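Local coordinates for protein coenzyme A transferase (PDB 3QLI) that probably transfers coenzyme A between carboxylic acids, as acetate and 4-hydroxybutyrate CoA-transferases of its family do, and binds CoA, at residues L266-R275 with Y305-F313; Y319-A327 with G362-A370. All blocks are in the same frame, centred on the assembly; numbering follows the deposited sequence.

Contact 1. Residues L266-R275 with Y305-F313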
# COMPACT_ATOMS: atom_id res chain seq x y z
N LEU A 266 -18.99 -4.79 -9.90
CA LEU A 266 -19.65 -4.68 -11.21
C LEU A 266 -20.93 -3.87 -11.02
O LEU A 266 -21.76 -4.19 -10.16
CB LEU A 266 -19.99 -6.06 -11.77
CG LEU A 266 -20.58 -6.12 -13.19
CD1 LEU A 266 -19.56 -5.64 -14.23
CD2 LEU A 266 -21.00 -7.56 -13.52
N ASN A 267 -21.06 -2.80 -11.81
CA ASN A 267 -22.16 -1.84 -11.68
C ASN A 267 -22.99 -1.75 -12.97
O ASN A 267 -22.56 -2.24 -14.02
CB ASN A 267 -21.63 -0.45 -11.30
CG ASN A 267 -20.78 0.17 -12.40
OD1 ASN A 267 -20.59 -0.42 -13.46
ND2 ASN A 267 -20.28 1.38 -12.16
N PRO A 268 -24.17 -1.14 -12.89
CA PRO A 268 -25.03 -1.06 -14.08
C PRO A 268 -24.37 -0.36 -15.29
O PRO A 268 -24.63 -0.75 -16.43
CB PRO A 268 -26.23 -0.25 -13.58
CG PRO A 268 -26.33 -0.67 -12.11
CD PRO A 268 -24.88 -0.74 -11.66
N GLY A 269 -23.54 0.65 -15.04
CA GLY A 269 -22.85 1.32 -16.13
C GLY A 269 -21.94 0.40 -16.92
O GLY A 269 -21.95 0.41 -18.16
N LEU A 270 -21.14 -0.40 -16.21
CA LEU A 270 -20.24 -1.32 -16.87
C LEU A 270 -21.02 -2.38 -17.63
O LEU A 270 -20.63 -2.79 -18.73
CB LEU A 270 -19.29 -2.00 -15.86
CG LEU A 270 -18.14 -1.13 -15.34
CD1 LEU A 270 -17.30 -1.88 -14.31
CD2 LEU A 270 -17.27 -0.63 -16.51
N VAL A 271 -22.13 -2.83 -17.06
CA VAL A 271 -22.90 -3.87 -17.69
C VAL A 271 -23.54 -3.32 -18.96
O VAL A 271 -23.71 -4.04 -19.95
CB VAL A 271 -23.97 -4.43 -16.73
CG1 VAL A 271 -24.99 -5.26 -17.50
CG2 VAL A 271 -23.29 -5.26 -15.64
N ASP A 272 -23.87 -2.03 -18.95
CA ASP A 272 -24.41 -1.40 -20.16
C ASP A 272 -23.40 -1.47 -21.32
O ASP A 272 -23.76 -1.75 -22.47
CB ASP A 272 -24.82 0.05 -19.88
CG ASP A 272 -25.47 0.72 -21.06
OD1 ASP A 272 -26.62 0.36 -21.39
OD2 ASP A 272 -24.84 1.62 -21.66
N LEU A 273 -22.12 -1.23 -21.00
CA LEU A 273 -21.08 -1.29 -22.02
C LEU A 273 -20.90 -2.72 -22.55
O LEU A 273 -20.61 -2.92 -23.73
CB LEU A 273 -19.76 -0.73 -21.50
CG LEU A 273 -19.80 0.74 -21.06
CD1 LEU A 273 -18.43 1.16 -20.51
CD2 LEU A 273 -20.21 1.64 -22.22
N ILE A 274 -21.09 -3.71 -21.68
CA ILE A 274 -21.08 -5.10 -22.14
C ILE A 274 -22.23 -5.33 -23.12
O ILE A 274 -22.04 -5.82 -24.23
CB ILE A 274 -21.21 -6.09 -20.97
CG1 ILE A 274 -20.00 -5.99 -20.03
CG2 ILE A 274 -21.31 -7.52 -21.50
CD1 ILE A 274 -20.11 -6.92 -18.81
N ARG A 275 -23.43 -4.94 -22.70
CA ARG A 275 -24.63 -5.08 -23.53
C ARG A 275 -24.49 -4.39 -24.90
O ARG A 275 -24.96 -4.91 -25.92
CB ARG A 275 -25.84 -4.53 -22.76
CG ARG A 275 -27.18 -4.68 -23.45
CD ARG A 275 -28.30 -4.08 -22.59
NE ARG A 275 -28.39 -4.69 -21.26
CZ ARG A 275 -28.19 -4.03 -20.11
NH1 ARG A 275 -27.87 -2.74 -20.12
NH2 ARG A 275 -28.31 -4.67 -18.95
N TYR A 305 -29.57 -9.73 -16.03
CA TYR A 305 -28.63 -9.83 -17.14
C TYR A 305 -27.42 -10.73 -16.84
O TYR A 305 -26.86 -11.34 -17.75
CB TYR A 305 -28.17 -8.43 -17.58
CG TYR A 305 -27.29 -8.47 -18.81
CD1 TYR A 305 -27.85 -8.65 -20.07
CD2 TYR A 305 -25.91 -8.32 -18.71
CE1 TYR A 305 -27.05 -8.70 -21.21
CE2 TYR A 305 -25.11 -8.36 -19.84
CZ TYR A 305 -25.69 -8.55 -21.09
OH TYR A 305 -24.89 -8.59 -22.21
N LEU A 306 -27.02 -10.83 -15.58
CA LEU A 306 -25.84 -11.63 -15.23
C LEU A 306 -26.12 -13.11 -15.34
O LEU A 306 -25.19 -13.90 -15.43
CB LEU A 306 -25.38 -11.33 -13.79
CG LEU A 306 -25.22 -9.85 -13.45
CD1 LEU A 306 -24.76 -9.72 -12.00
CD2 LEU A 306 -24.23 -9.19 -14.41
N ASN A 307 -27.39 -13.48 -15.31
CA ASN A 307 -27.75 -14.89 -15.27
C ASN A 307 -27.21 -15.67 -16.46
O ASN A 307 -27.57 -15.40 -17.60
CB ASN A 307 -29.27 -15.03 -15.16
CG ASN A 307 -29.70 -16.45 -14.84
OD1 ASN A 307 -29.42 -16.96 -13.74
ND2 ASN A 307 -30.38 -17.09 -15.78
N ASP A 308 -26.32 -16.63 -16.20
CA ASP A 308 -25.83 -17.54 -17.24
C ASP A 308 -25.11 -16.82 -18.37
O ASP A 308 -25.14 -17.29 -19.51
CB ASP A 308 -26.98 -18.34 -17.85
CG ASP A 308 -27.47 -19.43 -16.93
OD1 ASP A 308 -26.63 -20.12 -16.33
OD2 ASP A 308 -28.70 -19.60 -16.82
N HIS A 309 -24.50 -15.69 -18.07
CA HIS A 309 -23.77 -14.93 -19.08
C HIS A 309 -22.39 -15.54 -19.26
O HIS A 309 -21.62 -15.58 -18.29
CB HIS A 309 -23.61 -13.49 -18.63
CG HIS A 309 -23.32 -12.54 -19.75
ND1 HIS A 309 -22.28 -12.73 -20.63
CD2 HIS A 309 -23.95 -11.41 -20.14
CE1 HIS A 309 -22.28 -11.75 -21.52
NE2 HIS A 309 -23.28 -10.94 -21.25
N PRO A 310 -22.05 -15.99 -20.48
CA PRO A 310 -20.79 -16.70 -20.71
C PRO A 310 -19.58 -15.79 -20.80
O PRO A 310 -18.45 -16.29 -20.87
CB PRO A 310 -21.01 -17.39 -22.07
CG PRO A 310 -22.45 -17.15 -22.44
CD PRO A 310 -22.90 -15.96 -21.69
N ALA A 311 -19.80 -14.48 -20.83
CA ALA A 311 -18.70 -13.52 -20.93
C ALA A 311 -18.51 -12.68 -19.67
O ALA A 311 -17.81 -11.67 -19.69
CB ALA A 311 -18.85 -12.62 -22.15
N ILE A 312 -19.16 -13.09 -18.58
CA ILE A 312 -18.96 -12.43 -17.29
C ILE A 312 -18.46 -13.51 -16.34
O ILE A 312 -19.01 -14.61 -16.30
CB ILE A 312 -20.26 -11.74 -16.78
CG1 ILE A 312 -20.69 -10.63 -17.74
CG2 ILE A 312 -20.08 -11.14 -15.37
CD1 ILE A 312 -22.06 -10.03 -17.44
N PHE A 313 -17.40 -13.21 -15.59
CA PHE A 313 -16.75 -14.26 -14.80
C PHE A 313 -16.29 -13.70 -13.46
O PHE A 313 -15.32 -12.96 -13.41
CB PHE A 313 -15.55 -14.81 -15.59
CG PHE A 313 -15.01 -16.11 -15.05
CD1 PHE A 313 -15.68 -17.31 -15.29
CD2 PHE A 313 -13.81 -16.15 -14.36
CE1 PHE A 313 -15.17 -18.51 -14.81
CE2 PHE A 313 -13.30 -17.34 -13.89
CZ PHE A 313 -13.98 -18.52 -14.11
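Tyr305, Leu306 and Ile312 pack against Leu266, Val271, Ile274 and Arg275 in a mostly apolar contact, bordered on its solvent side by a cation-pi pair, that sets helix 268-276 beside the end of helix 300-306 and the turns leading into strand 312-314. At the deeper end Leu266 CD2 meets Leu306 CD2 at 3.7 Å, the two side chains running past each other in opposite directions, and the same methyl also reaches Ile312 CG2. Phe293 of strand 291-293 touches both Leu266 and Ile312. Within helix 268-276, Val271 CG1 presses on Tyr305 CD2 at 3.4 Å, a close approach. Ile274 divides its branches: CD1 lies 3.9 Å from Ile312 CG1, while CG2, near the plane of the Tyr305 ring, comes 3.8 Å from Tyr305 OH and also comes near His309 NE2. Arg275 extends with CG opposite the backbone N (chi1 -176°) and bends at chi3, which carries CZ over a face of Tyr305, 4.8 Å from the ring centroid. The guanidinium plane stands 71° from the ring rather than flat on it, and NH1 makes a long salt bridge to Asp272 OD1 (3.6 Å). His309 NE2 donates a weak hydrogen bond to Tyr305 OH (3.0 Å). Nonpolar packing thus supplies most of the contact, and the arginine charge, shared between a carboxylate and a ring, probably adds a modest electrostatic hold at its rim.

Contact 2. Residues Y319-A327 with G362-A370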
# COMPACT_ATOMS: atom_id res chain seq x y z
N TYR A 319 -7.68 -12.33 -5.79
CA TYR A 319 -7.20 -12.26 -7.18
C TYR A 319 -7.50 -10.89 -7.77
O TYR A 319 -6.61 -10.18 -8.26
CB TYR A 319 -7.87 -13.34 -8.04
CG TYR A 319 -7.58 -13.29 -9.54
CD1 TYR A 319 -6.48 -13.95 -10.07
CD2 TYR A 319 -8.42 -12.60 -10.41
CE1 TYR A 319 -6.21 -13.92 -11.43
CE2 TYR A 319 -8.15 -12.56 -11.77
CZ TYR A 319 -7.05 -13.23 -12.27
OH TYR A 319 -6.77 -13.21 -13.63
N VAL A 320 -8.77 -10.52 -7.74
CA VAL A 320 -9.22 -9.33 -8.44
C VAL A 320 -8.52 -8.08 -7.94
O VAL A 320 -8.13 -7.22 -8.75
CB VAL A 320 -10.74 -9.15 -8.29
CG1 VAL A 320 -11.16 -7.78 -8.83
CG2 VAL A 320 -11.49 -10.30 -8.99
N ASN A 321 -8.36 -7.97 -6.62
CA ASN A 321 -7.78 -6.78 -6.02
C ASN A 321 -6.28 -6.91 -5.73
O ASN A 321 -5.72 -6.09 -5.02
CB ASN A 321 -8.51 -6.40 -4.72
CG ASN A 321 -9.83 -5.69 -4.97
OD1 ASN A 321 -10.65 -6.17 -5.75
ND2 ASN A 321 -10.02 -4.51 -4.35
N ASP A 322 -5.62 -7.93 -6.28
CA ASP A 322 -4.16 -8.03 -6.17
C ASP A 322 -3.54 -7.05 -7.17
O ASP A 322 -3.73 -7.20 -8.38
CB ASP A 322 -3.71 -9.46 -6.48
CG ASP A 322 -2.20 -9.65 -6.32
OD1 ASP A 322 -1.45 -8.64 -6.31
OD2 ASP A 322 -1.77 -10.82 -6.22
N PRO A 323 -2.80 -6.05 -6.68
CA PRO A 323 -2.25 -5.09 -7.65
C PRO A 323 -1.38 -5.75 -8.71
O PRO A 323 -1.33 -5.26 -9.84
CB PRO A 323 -1.41 -4.15 -6.78
CG PRO A 323 -2.02 -4.25 -5.40
CD PRO A 323 -2.50 -5.68 -5.28
N HIS A 324 -0.70 -6.85 -8.36
CA HIS A 324 0.14 -7.54 -9.33
C HIS A 324 -0.69 -8.12 -10.46
O HIS A 324 -0.29 -8.09 -11.63
CB HIS A 324 0.96 -8.66 -8.69
CG HIS A 324 1.67 -9.52 -9.69
ND1 HIS A 324 2.81 -9.10 -10.34
CD2 HIS A 324 1.39 -10.75 -10.17
CE1 HIS A 324 3.21 -10.04 -11.18
NE2 HIS A 324 2.37 -11.06 -11.09
N ILE A 325 -1.87 -8.63 -10.11
CA ILE A 325 -2.81 -9.16 -11.11
C ILE A 325 -3.41 -8.03 -11.96
O ILE A 325 -3.44 -8.10 -13.19
CB ILE A 325 -3.94 -9.93 -10.42
CG1 ILE A 325 -3.40 -11.20 -9.75
CG2 ILE A 325 -5.04 -10.28 -11.40
CD1 ILE A 325 -2.76 -12.18 -10.71
N ILE A 326 -3.88 -6.98 -11.29
CA ILE A 326 -4.47 -5.84 -12.01
C ILE A 326 -3.50 -5.31 -13.08
O ILE A 326 -3.91 -5.02 -14.22
CB ILE A 326 -4.82 -4.69 -11.03
CG1 ILE A 326 -5.95 -5.13 -10.08
CG2 ILE A 326 -5.23 -3.42 -11.79
CD1 ILE A 326 -5.98 -4.38 -8.77
N ALA A 327 -2.23 -5.23 -12.71
CA ALA A 327 -1.20 -4.61 -13.54
C ALA A 327 -0.84 -5.43 -14.77
O ALA A 327 -0.18 -4.92 -15.68
CB ALA A 327 0.06 -4.32 -12.71
N GLY A 362 -11.17 -1.36 -1.45
CA GLY A 362 -10.20 -1.69 -2.48
C GLY A 362 -9.68 -0.52 -3.30
O GLY A 362 -8.92 -0.72 -4.25
N GLN A 363 -10.08 0.70 -2.96
CA GLN A 363 -9.64 1.85 -3.77
C GLN A 363 -8.14 1.82 -4.00
O GLN A 363 -7.68 1.87 -5.15
CB GLN A 363 -10.05 3.19 -3.14
CG GLN A 363 -9.33 4.40 -3.78
CD GLN A 363 -9.97 5.75 -3.44
OE1 GLN A 363 -9.28 6.70 -3.07
NE2 GLN A 363 -11.29 5.84 -3.59
N LEU A 364 -7.36 1.71 -2.93
CA LEU A 364 -5.91 1.80 -3.07
C LEU A 364 -5.32 0.64 -3.87
O LEU A 364 -4.31 0.81 -4.55
CB LEU A 364 -5.23 1.92 -1.70
CG LEU A 364 -3.72 2.18 -1.71
CD1 LEU A 364 -3.35 3.44 -2.52
CD2 LEU A 364 -3.23 2.30 -0.28
N ASP A 365 -5.93 -0.54 -3.79
CA ASP A 365 -5.49 -1.67 -4.61
C ASP A 365 -5.46 -1.28 -6.08
O ASP A 365 -4.53 -1.62 -6.81
CB ASP A 365 -6.42 -2.87 -4.46
CG ASP A 365 -6.52 -3.36 -3.03
OD1 ASP A 365 -5.52 -3.24 -2.29
OD2 ASP A 365 -7.60 -3.84 -2.64
N PHE A 366 -6.50 -0.59 -6.52
CA PHE A 366 -6.62 -0.23 -7.93
C PHE A 366 -5.81 1.02 -8.28
O PHE A 366 -5.34 1.16 -9.41
CB PHE A 366 -8.10 -0.12 -8.33
CG PHE A 366 -8.69 -1.45 -8.73
CD1 PHE A 366 -8.55 -1.90 -10.03
CD2 PHE A 366 -9.30 -2.27 -7.79
CE1 PHE A 366 -9.03 -3.14 -10.41
CE2 PHE A 366 -9.80 -3.53 -8.17
CZ PHE A 366 -9.67 -3.95 -9.48
N VAL A 367 -5.64 1.92 -7.32
CA VAL A 367 -4.73 3.05 -7.52
C VAL A 367 -3.33 2.51 -7.82
O VAL A 367 -2.66 2.94 -8.77
CB VAL A 367 -4.69 3.97 -6.25
CG1 VAL A 367 -3.54 4.98 -6.33
CG2 VAL A 367 -6.03 4.69 -6.07
N ARG A 368 -2.89 1.55 -7.02
CA ARG A 368 -1.58 0.92 -7.20
C ARG A 368 -1.51 0.08 -8.47
O ARG A 368 -0.54 0.15 -9.23
CB ARG A 368 -1.26 0.02 -6.00
CG ARG A 368 -1.06 0.75 -4.68
CD ARG A 368 -1.10 -0.28 -3.52
NE ARG A 368 -0.51 0.21 -2.28
CZ ARG A 368 -0.71 -0.34 -1.08
NH1 ARG A 368 -1.51 -1.40 -0.97
NH2 ARG A 368 -0.12 0.15 0.01
N GLY A 369 -2.52 -0.75 -8.69
CA GLY A 369 -2.52 -1.65 -9.83
C GLY A 369 -2.59 -0.91 -11.16
O GLY A 369 -1.89 -1.27 -12.11
N ALA A 370 -3.44 0.12 -11.24
CA ALA A 370 -3.58 0.87 -12.48
C ALA A 370 -2.26 1.57 -12.85
O ALA A 370 -1.86 1.58 -14.00
CB ALA A 370 -4.73 1.89 -12.39
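Asn321 and Asp365 join at the CoA site of the C-terminal half, where the turn between helices 317-320 and 323-326 meets the N-terminal part of helix 363-372. Asn321 ND2 donates to Asp365 OD2 at 3.0 Å, nearly straight at 165°, with the oxygen in the amide plane and receiving on its anti lone pair. Carboxylate and amide stand almost perpendicular. The same nitrogen also donates to Glu264 OE1; CoA is covalently linked to Glu264 in a structure of this protein, though not in this chain, so Asp365, a second-shell residue, probably helps orient the amide toward Glu264. The other carboxylate oxygen, Asp365 OD1, has a weak bond with His129 ND1. ND2 passes 3.4 Å from Gly362 CA, on the face where a side chain would stand.

Farther along, helices 323-326 and 363-372 pack closely: Pro323 and Gly369 have their CA atoms 4.1 Å apart, which the missing side chain of Gly369 permits. Ile326 is a knob set into a hole formed by Asp365, Phe366, Gly369 and Ala370. With CG1 opposite the carbonyl carbon (chi1 -67°), its CD1 lies squarely over the Phe366 ring, 3.6 Å from the centroid and 8° off the normal, a CH-pi contact; CG2 turns to the Gly369 backbone. Asn321 OD1 approaches the edge of that ring, 3.7 Å from CE2, and the Asn321 amide is perpendicular to it. Pro323 CG rests near Asp365 O, and Ala327 CB near Gly369 O. At the dimer interface, Pro323 packs on Arg368 of the second subunit, and the His324 rings of the two subunits stack.

How the contacts relate
From the N terminus, strand 265-266 passes into helix 268-276, and contact 1 closes a loop of 29 residues when the chain returns through helix 300-306 to strand 312-314. Helix 317-320 follows almost at once and opens contact 2, whose 34-residue loop holds strand 332-337 and closes on helix 363-372. The loops are in series, neither nested nor crossed. Contact centres lie about 21 Å apart and the nearest atoms about 6 Å, without touching. Contact 1 fastens the small sheet of 291-293 and 312-314 to helix 268-276, which lies on strand 237-240; contact 2 joins the following helices to one that covers strands 332-337 and 377-381 of the same mixed sheet.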